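Local coordinates for protein citrate synthase (Pyrobaculum aerophilum, PDB 2IBP) that probably catalyses the condensation of oxaloacetate with acetyl-CoA and water to give citrate and CoA, the entry step of the tricarboxylic acid cycle, at residues A96-I101 with V162-R167; K153-M158 with G374-V379; R202-Y207 with M356-E361. All coordinates share one frame; numbering follows the deposited sequence. Where two conformers were deposited one is given.

Interaction 1. Residues A96-I101 with V162-R167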
loop_
_atom_site.group_PDB
_atom_site.type_symbol
_atom_site.label_atom_id
_atom_site.label_comp_id
_atom_site.label_asym_id
_atom_site.label_seq_id
_atom_site.Cartn_x
_atom_site.Cartn_y
_atom_site.Cartn_z
ATOM N N ALA A 96 -1.051 -3.029 22.853
ATOM C CA ALA A 96 -0.070 -3.574 21.919
ATOM C C ALA A 96 0.364 -2.502 20.936
ATOM O O ALA A 96 1.542 -2.396 20.587
ATOM C CB ALA A 96 -0.634 -4.773 21.167
ATOM N N THR A 97 -0.594 -1.682 20.517
ATOM C CA THR A 97 -0.315 -0.585 19.594
ATOM C C THR A 97 0.630 0.427 20.242
ATOM O O THR A 97 1.589 0.871 19.629
ATOM C CB THR A 97 -1.614 0.111 19.201
ATOM O OG1 THR A 97 -2.509 -0.868 18.656
ATOM C CG2 THR A 97 -1.367 1.233 18.198
ATOM N N VAL A 98 0.377 0.757 21.502
ATOM C CA VAL A 98 1.218 1.698 22.233
ATOM C C VAL A 98 2.640 1.154 22.353
ATOM O O VAL A 98 3.604 1.893 22.141
ATOM C CB VAL A 98 0.627 2.010 23.619
ATOM C CG1 VAL A 98 1.547 2.950 24.388
ATOM C CG2 VAL A 98 -0.745 2.621 23.447
ATOM N N GLU A 99 2.773 -0.156 22.568
ATOM C CA GLU A 99 4.110 -0.750 22.635
ATOM C C GLU A 99 4.790 -0.695 21.275
ATOM O O GLU A 99 5.999 -0.486 21.196
ATOM C CB GLU A 99 4.072 -2.163 23.191
ATOM C CG GLU A 99 3.597 -2.190 24.638
ATOM C CD GLU A 99 4.406 -1.258 25.542
ATOM O OE1 GLU A 99 5.655 -1.348 25.528
ATOM O OE2 GLU A 99 3.796 -0.428 26.258
ATOM N N VAL A 100 4.033 -0.923 20.203
ATOM C CA VAL A 100 4.601 -0.802 18.872
ATOM C C VAL A 100 5.141 0.617 18.668
ATOM O O VAL A 100 6.270 0.804 18.238
ATOM C CB VAL A 100 3.587 -1.185 17.796
ATOM C CG1 VAL A 100 4.055 -0.752 16.413
ATOM C CG2 VAL A 100 3.351 -2.692 17.857
ATOM N N ILE A 101 4.341 1.622 19.013
ATOM C CA ILE A 101 4.799 3.014 18.902
ATOM C C ILE A 101 6.051 3.266 19.763
ATOM O O ILE A 101 7.003 3.916 19.313
ATOM C CB ILE A 101 3.681 3.997 19.296
ATOM C CG1 ILE A 101 2.496 3.857 18.329
ATOM C CG2 ILE A 101 4.202 5.444 19.251
ATOM C CD1 ILE A 101 1.209 4.584 18.808
ATOM N N VAL A 162 -0.141 9.648 16.405
ATOM C CA VAL A 162 0.799 10.734 16.159
ATOM C C VAL A 162 1.336 11.326 17.455
ATOM O O VAL A 162 2.549 11.472 17.639
ATOM C CB VAL A 162 0.157 11.806 15.269
ATOM C CG1 VAL A 162 1.085 13.025 15.113
ATOM C CG2 VAL A 162 -0.240 11.211 13.908
ATOM N N ALA A 163 0.424 11.716 18.344
ATOM C CA ALA A 163 0.799 12.339 19.607
ATOM C C ALA A 163 1.630 11.418 20.497
ATOM O O ALA A 163 2.628 11.854 21.086
ATOM C CB ALA A 163 -0.443 12.817 20.356
ATOM N N TYR A 164 1.263 10.131 20.577
ATOM C CA TYR A 164 2.010 9.199 21.414
ATOM C C TYR A 164 3.428 9.045 20.888
ATOM O O TYR A 164 4.381 9.051 21.646
ATOM C CB TYR A 164 1.342 7.835 21.438
ATOM C CG TYR A 164 0.162 7.704 22.375
ATOM C CD1 TYR A 164 -0.475 8.820 22.890
ATOM C CD2 TYR A 164 -0.392 6.455 22.645
ATOM C CE1 TYR A 164 -1.563 8.696 23.754
ATOM C CE2 TYR A 164 -1.503 6.326 23.474
ATOM C CZ TYR A 164 -2.090 7.459 24.013
ATOM O OH TYR A 164 -3.218 7.359 24.815
ATOM N N HIS A 165 3.558 9.002 19.570
ATOM C CA HIS A 165 4.883 8.910 19.002
ATOM C C HIS A 165 5.679 10.161 19.342
ATOM O O HIS A 165 6.851 10.078 19.738
ATOM C CB HIS A 165 4.839 8.728 17.508
ATOM C CG HIS A 165 6.182 8.462 16.928
ATOM N ND1 HIS A 165 7.012 9.475 16.510
ATOM C CD2 HIS A 165 6.904 7.319 16.845
ATOM C CE1 HIS A 165 8.163 8.959 16.116
ATOM N NE2 HIS A 165 8.126 7.654 16.314
ATOM N N TYR A 166 5.052 11.324 19.190
ATOM C CA TYR A 166 5.731 12.579 19.519
ATOM C C TYR A 166 6.259 12.534 20.946
ATOM O O TYR A 166 7.426 12.810 21.188
ATOM C CB TYR A 166 4.835 13.781 19.303
ATOM C CG TYR A 166 5.448 15.050 19.831
ATOM C CD1 TYR A 166 6.521 15.633 19.182
ATOM C CD2 TYR A 166 5.006 15.616 21.021
ATOM C CE1 TYR A 166 7.128 16.762 19.692
ATOM C CE2 TYR A 166 5.575 16.770 21.512
ATOM C CZ TYR A 166 6.652 17.320 20.864
ATOM O OH TYR A 166 7.232 18.469 21.381
ATOM N N ARG A 167 5.389 12.199 21.886
ATOM C CA ARG A 167 5.766 12.129 23.294
ATOM C C ARG A 167 6.909 11.150 23.514
ATOM O O ARG A 167 7.894 11.484 24.159
ATOM C CB ARG A 167 4.563 11.715 24.135
ATOM C CG ARG A 167 3.387 12.661 24.042
ATOM C CD ARG A 167 3.655 14.010 24.659
ATOM N NE ARG A 167 3.885 13.930 26.105
ATOM C CZ ARG A 167 4.030 15.009 26.868
ATOM N NH1 ARG A 167 3.946 16.218 26.330
ATOM N NH2 ARG A 167 4.242 14.872 28.158
#
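Val98 brings one methyl, CG2, to the rim of the Tyr164 ring, where it lies in the ring plane 3.8 Å from Tyr164 CE2. At chi1 178° this CG2 stands anti to the carbonyl carbon, beside the backbone N, which puts it at the ring edge. A short branched apolar residue suits this buried place, since it offers a methyl to the ring and has no polar group to satisfy. The phenol oxygen has a partner elsewhere: Tyr164 OH is hydrogen-bonded to Glu92 OE2, so the polar end of a buried ring is satisfied while its edge serves apolar packing.

One helical turn further on, Ile101 points at the other helix and reaches it with both branches. Its CG2 methyl presses on the backbone itself, 3.5 Å from His165 CA, and also touches His165 CB at 3.8 Å. The longer branch ends in CD1, 4.2 Å from Tyr164 CB. One isoleucine thus spans two successive residues of 162-167. The His165 ring takes the same methyl near its edge and is hydrogen-bonded at both nitrogens, ND1 with Tyr362 OH and NE2 with Leu104 O, which should fix its rotation.

The axes of the two segments approach to 10.0 Å with a signed crossing angle of -44°, helix-on-helix packing within the mainly helical citrate synthase fold. Helix 95-103 lies here against the C-terminal part of helix 141-169. Helix 109-123 packs on both partners, through Ala116 against Ile101 and Ala112 against His165, while helix 183-192 meets 162-167 at Val162, Ala163 and Tyr166.

Interaction 2. Residues K153-M158 with G374-V379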
loop_
_atom_site.group_PDB
_atom_site.type_symbol
_atom_site.label_atom_id
_atom_site.label_comp_id
_atom_site.label_asym_id
_atom_site.label_seq_id
_atom_site.Cartn_x
_atom_site.Cartn_y
_atom_site.Cartn_z
ATOM N N LYS A 153 -13.135 4.413 13.836
ATOM C CA LYS A 153 -12.019 4.152 14.721
ATOM C C LYS A 153 -10.737 4.680 14.125
ATOM O O LYS A 153 -9.910 5.248 14.826
ATOM C CB LYS A 153 -11.870 2.675 15.006
ATOM C CG LYS A 153 -12.928 2.126 15.916
ATOM C CD LYS A 153 -12.770 0.647 16.023
ATOM C CE LYS A 153 -13.821 0.015 16.867
ATOM N NZ LYS A 153 -13.629 -1.465 16.800
ATOM N N LEU A 154 -10.540 4.443 12.832
ATOM C CA LEU A 154 -9.322 4.934 12.167
ATOM C C LEU A 154 -9.210 6.473 12.213
ATOM O O LEU A 154 -8.141 7.034 12.461
ATOM C CB LEU A 154 -9.306 4.424 10.725
ATOM C CG LEU A 154 -8.819 2.974 10.634
ATOM C CD1 LEU A 154 -9.329 2.241 9.409
ATOM C CD2 LEU A 154 -7.291 2.885 10.720
ATOM N N VAL A 155 -10.324 7.146 11.995
ATOM C CA VAL A 155 -10.343 8.602 12.035
ATOM C C VAL A 155 -10.066 9.065 13.482
ATOM O O VAL A 155 -9.303 10.000 13.724
ATOM C CB VAL A 155 -11.695 9.116 11.541
ATOM C CG1 VAL A 155 -11.808 10.640 11.743
ATOM C CG2 VAL A 155 -11.892 8.729 10.082
ATOM N N ALA A 156 -10.670 8.384 14.446
ATOM C CA ALA A 156 -10.503 8.761 15.850
ATOM C C ALA A 156 -9.123 8.527 16.424
ATOM O O ALA A 156 -8.668 9.279 17.282
ATOM C CB ALA A 156 -11.547 8.032 16.708
ATOM N N LYS A 157 -8.468 7.463 15.963
ATOM C CA LYS A 157 -7.216 7.030 16.537
ATOM C C LYS A 157 -5.990 7.704 15.957
ATOM O O LYS A 157 -4.952 7.749 16.622
ATOM C CB LYS A 157 -7.080 5.516 16.393
ATOM C CG LYS A 157 -8.122 4.765 17.195
ATOM C CD LYS A 157 -8.149 3.298 16.872
ATOM C CE LYS A 157 -9.300 2.634 17.614
ATOM N NZ LYS A 157 -9.061 2.547 19.066
ATOM N N MET A 158 -6.079 8.189 14.724
ATOM C CA MET A 158 -4.877 8.722 14.081
ATOM C C MET A 158 -4.153 9.772 14.938
ATOM O O MET A 158 -2.941 9.687 15.121
ATOM C CB MET A 158 -5.168 9.234 12.687
ATOM C CG MET A 158 -3.952 9.306 11.811
ATOM S SD MET A 158 -3.308 7.662 11.405
ATOM C CE MET A 158 -4.635 6.973 10.468
ATOM N N GLY A 374 -11.005 10.751 4.343
ATOM C CA GLY A 374 -11.152 10.599 2.907
ATOM C C GLY A 374 -10.759 9.188 2.492
ATOM O O GLY A 374 -11.459 8.538 1.732
ATOM N N TRP A 375 -9.648 8.688 3.022
ATOM C CA TRP A 375 -9.192 7.360 2.656
ATOM C C TRP A 375 -10.248 6.316 2.957
ATOM O O TRP A 375 -10.592 5.522 2.078
ATOM C CB TRP A 375 -7.903 6.986 3.371
ATOM C CG TRP A 375 -6.717 7.789 2.986
ATOM C CD1 TRP A 375 -6.444 8.311 1.778
ATOM C CD2 TRP A 375 -5.542 7.990 3.788
ATOM N NE1 TRP A 375 -5.210 8.925 1.794
ATOM C CE2 TRP A 375 -4.642 8.742 3.023
ATOM C CE3 TRP A 375 -5.189 7.643 5.095
ATOM C CZ2 TRP A 375 -3.411 9.155 3.516
ATOM C CZ3 TRP A 375 -3.969 8.080 5.595
ATOM C CH2 TRP A 375 -3.103 8.832 4.805
ATOM N N VAL A 376 -10.742 6.302 4.192
ATOM C CA VAL A 376 -11.739 5.290 4.577
ATOM C C VAL A 376 -13.052 5.465 3.789
ATOM O O VAL A 376 -13.652 4.474 3.339
ATOM C CB VAL A 376 -11.936 5.160 6.095
ATOM C CG1 VAL A 376 -10.622 4.767 6.751
ATOM C CG2 VAL A 376 -12.481 6.467 6.698
ATOM N N ALA A 377 -13.474 6.705 3.564
ATOM C CA ALA A 377 -14.692 6.955 2.776
ATOM C C ALA A 377 -14.513 6.402 1.367
ATOM O O ALA A 377 -15.431 5.831 0.774
ATOM C CB ALA A 377 -15.010 8.450 2.712
ATOM N N HIS A 378 -13.328 6.625 0.798
ATOM C CA HIS A 378 -13.047 6.158 -0.558
ATOM C C HIS A 378 -13.058 4.643 -0.641
ATOM O O HIS A 378 -13.610 4.093 -1.571
ATOM C CB HIS A 378 -11.729 6.704 -1.073
ATOM C CG HIS A 378 -11.843 8.048 -1.714
ATOM N ND1 HIS A 378 -12.218 8.215 -3.031
ATOM C CD2 HIS A 378 -11.573 9.288 -1.241
ATOM C CE1 HIS A 378 -12.210 9.500 -3.329
ATOM N NE2 HIS A 378 -11.839 10.175 -2.256
ATOM N N VAL A 379 -12.494 3.987 0.368
ATOM C CA VAL A 379 -12.499 2.521 0.421
ATOM C C VAL A 379 -13.931 1.997 0.480
ATOM O O VAL A 379 -14.329 1.143 -0.320
ATOM C CB VAL A 379 -11.694 1.973 1.595
ATOM C CG1 VAL A 379 -12.004 0.476 1.814
ATOM C CG2 VAL A 379 -10.204 2.210 1.328
#
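Val376 meets the helix of 153-158 with both of its methyls, each on a different residue. CG1 touches Leu154 CD1 at 3.9 Å, the closest approach between the two segments, and CG2 lies 4.1 Å from Val155 CG2. The valine therefore faces two neighbouring side chains, one methyl for each. Its first torsion (chi1 -60°) makes this possible: CG1 is anti to the carbonyl carbon, while CG2 takes the crowded position between the backbone N and the carbonyl carbon. On the other helix, Leu154 points toward Val376 and extends one of its two terminal methyls, whereas Val155 offers the methyl that stands anti to its own carbonyl carbon. A branched aliphatic residue suits each of these three buried places, for it presents methyls without a polar group that would need a partner.

Both helices belong to the largely helical citrate synthase fold, and this contact lies in its interior, joining the long helix 141-169 to helix 363-382 across more than two hundred residues of sequence. The backbones stay well apart: the nearest CA atoms, those of Leu154 and Val376, are 8.0 Å from one another, so the join is made by side chains.

Away from these methyls the contact is looser. Met158 and Trp375 point toward the opposite segment, yet Met158 CE stays 5.0 Å from Trp375 CZ3. Trp375 NE1 is instead hydrogen-bonded to Ser219 OG, and its ring packs against Thr220 and Ala240. The partly exposed Lys153 carries its amine away from the aliphatic cluster, to salt bridges with Asp124 and Asp126; buried Lys157 likewise has its own mate in Glu120.

Interaction 3. Residues R202-Y207 with M356-E361. With ACT (acetate ion), chain C.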
loop_
_atom_site.group_PDB
_atom_site.type_symbol
_atom_site.label_atom_id
_atom_site.label_comp_id
_atom_site.label_asym_id
_atom_site.label_seq_id
_atom_site.Cartn_x
_atom_site.Cartn_y
_atom_site.Cartn_z
ATOM N N ARG A 202 -8.405 25.887 16.901
ATOM C CA ARG A 202 -9.105 26.240 15.670
ATOM C C ARG A 202 -8.247 25.965 14.441
ATOM O O ARG A 202 -8.739 25.516 13.413
ATOM C CB ARG A 202 -9.568 27.699 15.677
ATOM C CG ARG A 202 -10.299 28.081 14.405
ATOM C CD ARG A 202 -11.049 29.389 14.524
ATOM N NE ARG A 202 -10.206 30.576 14.596
ATOM C CZ ARG A 202 -9.853 31.332 13.555
ATOM N NH1 ARG A 202 -10.153 30.984 12.302
ATOM N NH2 ARG A 202 -9.147 32.429 13.762
ATOM N N GLY A 203 -6.969 26.305 14.530
ATOM C CA GLY A 203 -6.041 26.074 13.446
ATOM C C GLY A 203 -5.947 24.609 13.084
ATOM O O GLY A 203 -6.003 24.252 11.918
ATOM N N ILE A 204 -5.835 23.762 14.101
ATOM C CA ILE A 204 -5.766 22.319 13.855
ATOM C C ILE A 204 -7.089 21.845 13.258
ATOM O O ILE A 204 -7.110 21.140 12.246
ATOM C CB ILE A 204 -5.396 21.522 15.120
ATOM C CG1 ILE A 204 -3.979 21.894 15.580
ATOM C CG2 ILE A 204 -5.493 20.001 14.855
ATOM C CD1 ILE A 204 -2.878 21.603 14.559
ATOM N N ASP A 205 -8.202 22.253 13.849
ATOM C CA ASP A 205 -9.513 21.839 13.336
ATOM C C ASP A 205 -9.671 22.267 11.874
ATOM O O ASP A 205 -10.110 21.484 11.028
ATOM C CB ASP A 205 -10.631 22.467 14.164
ATOM C CG ASP A 205 -11.971 21.778 13.963
ATOM O OD1 ASP A 205 -11.996 20.535 13.922
ATOM O OD2 ASP A 205 -13.012 22.463 13.987
ATOM N N LEU A 206 -9.314 23.517 11.583
ATOM C CA LEU A 206 -9.417 24.039 10.231
ATOM C C LEU A 206 -8.541 23.235 9.286
ATOM O O LEU A 206 -8.974 22.828 8.214
ATOM C CB LEU A 206 -9.015 25.511 10.188
ATOM C CG LEU A 206 -9.165 26.190 8.837
ATOM C CD1 LEU A 206 -10.616 26.105 8.334
ATOM C CD2 LEU A 206 -8.695 27.659 8.977
ATOM N N TYR A 207 -7.298 22.996 9.688
ATOM C CA TYR A 207 -6.390 22.227 8.850
ATOM C C TYR A 207 -6.991 20.851 8.547
ATOM O O TYR A 207 -6.975 20.388 7.408
ATOM C CB TYR A 207 -5.043 22.059 9.536
ATOM C CG TYR A 207 -4.071 21.264 8.689
ATOM C CD1 TYR A 207 -3.185 21.901 7.824
ATOM C CD2 TYR A 207 -4.103 19.881 8.691
ATOM C CE1 TYR A 207 -2.341 21.167 7.022
ATOM C CE2 TYR A 207 -3.274 19.156 7.886
ATOM C CZ TYR A 207 -2.407 19.800 7.054
ATOM O OH TYR A 207 -1.591 19.056 6.246
ATOM N N MET A 356 3.431 26.732 16.453
ATOM C CA MET A 356 2.810 25.928 17.503
ATOM C C MET A 356 3.786 24.947 18.157
ATOM O O MET A 356 3.454 24.303 19.156
ATOM C CB MET A 356 1.625 25.143 16.953
ATOM C CG MET A 356 0.457 25.990 16.522
ATOM S SD MET A 356 -0.770 24.878 15.824
ATOM C CE MET A 356 -1.975 26.024 15.166
ATOM N N GLY A 357 4.975 24.804 17.590
ATOM C CA GLY A 357 5.987 23.912 18.146
ATOM C C GLY A 357 5.878 22.496 17.623
ATOM O O GLY A 357 6.450 21.570 18.185
ATOM N N ILE A 358 5.136 22.320 16.537
ATOM C CA ILE A 358 5.011 20.994 15.934
ATOM C C ILE A 358 6.243 20.795 15.067
ATOM O O ILE A 358 6.526 21.614 14.178
ATOM C CB ILE A 358 3.766 20.896 15.060
ATOM C CG1 ILE A 358 2.508 21.073 15.937
ATOM C CG2 ILE A 358 3.768 19.567 14.271
ATOM C CD1 ILE A 358 1.221 21.165 15.166
ATOM N N PRO A 359 7.046 19.762 15.377
ATOM C CA PRO A 359 8.241 19.532 14.561
ATOM C C PRO A 359 7.892 19.229 13.100
ATOM O O PRO A 359 6.846 18.655 12.806
ATOM C CB PRO A 359 8.917 18.335 15.241
ATOM C CG PRO A 359 8.359 18.307 16.595
ATOM C CD PRO A 359 6.938 18.786 16.464
ATOM N N TYR A 360 8.799 19.556 12.193
ATOM C CA TYR A 360 8.555 19.358 10.773
ATOM C C TYR A 360 8.134 17.935 10.432
ATOM O O TYR A 360 7.282 17.725 9.552
ATOM C CB TYR A 360 9.828 19.622 9.975
ATOM C CG TYR A 360 10.282 21.054 9.958
ATOM C CD1 TYR A 360 9.458 22.048 9.455
ATOM C CD2 TYR A 360 11.588 21.380 10.273
ATOM C CE1 TYR A 360 9.899 23.360 9.350
ATOM C CE2 TYR A 360 12.039 22.693 10.177
ATOM C CZ TYR A 360 11.194 23.671 9.708
ATOM O OH TYR A 360 11.629 24.984 9.621
ATOM N N GLU A 361 8.781 16.962 11.057
ATOM C CA GLU A 361 8.522 15.561 10.758
ATOM C C GLU A 361 7.106 15.119 11.126
ATOM O O GLU A 361 6.679 14.039 10.725
ATOM C CB GLU A 361 9.569 14.650 11.400
ATOM C CG GLU A 361 9.653 14.692 12.924
ATOM C CD GLU A 361 10.579 15.777 13.500
ATOM O OE1 GLU A 361 10.991 16.728 12.795
ATOM O OE2 GLU A 361 10.901 15.651 14.703
HETATM C C ACT C . 11.411 21.830 13.588
HETATM O O ACT C . 11.191 20.601 13.437
HETATM O OXT ACT C . 12.595 22.156 13.842
HETATM C CH3 ACT C . 10.329 22.865 13.457
#
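Ile204 and Ile358 meet tip to tip, CD1 to CD1 at 4.2 Å, and the same Ile204 methyl lies 4.1 Å from Met356 SD. These apolar touches carry the contact between helix 198-210 and the loop that follows helix 349-356. Met356 is suited to its place by its unbranched length: the chain is extended beyond CG, which takes its sulfur past Ile204 and its terminal methyl CE to 4.4 Å from Gly203 CA. A CB at Gly203 would point toward the loop and come tight against that methyl, so glycine fits here. Around this patch, Ala184 and Leu188 pack on Ile204, and Phe363 and Ile366 on Ile358.

The polar part lies further along the loop and involves a bound acetate, probably from the crystallisation liquor. Tyr360 N donates a nearly straight hydrogen bond (167° at the hydrogen) to atom O of the acetate, 2.9 Å away. The acetate methyl carbon, CH3, lies over the centre of one face of the Tyr360 ring, 3.6 Å above its plane. The N-H thus binds an oxygen while the methyl rests over the ring. An alanine at Tyr360 would still offer the backbone N-H but would probably leave the acetate methyl without the aromatic surface beneath it and open a gap beside Val257 and Leu261, which now pack against the ring.

At Gly357 the chain leaves the helix with positive phi (89°), where a side chain would jam against the preceding carbonyl oxygen. Two bonds run back into the last helical turn, making this a Schellman motif, a C-terminal capping arrangement with glycine at the positive-phi position, after the helix that precedes the loop.

All three contacts are chiefly apolar and lie mostly buried, but they differ in depth. Interaction 2 is nearest the centre of the chain and is purely aliphatic. Interaction 1 is the farthest from that centre yet fully buried, and adds aromatic rings whose polar ends bond to other residues. Interaction 3 lies between them in depth: it joins a helix to a loop, is mostly buried but includes the partly exposed Met356, and has an acetate on its loop. Interactions 1 and 2 share helix 141-169, at successive segments. Interactions 1 and 3 touch directly, Tyr166 CE1 lying 3.7 Å from Pro359 CG, whereas interactions 2 and 3 remain about 10 Å apart at their nearest atoms.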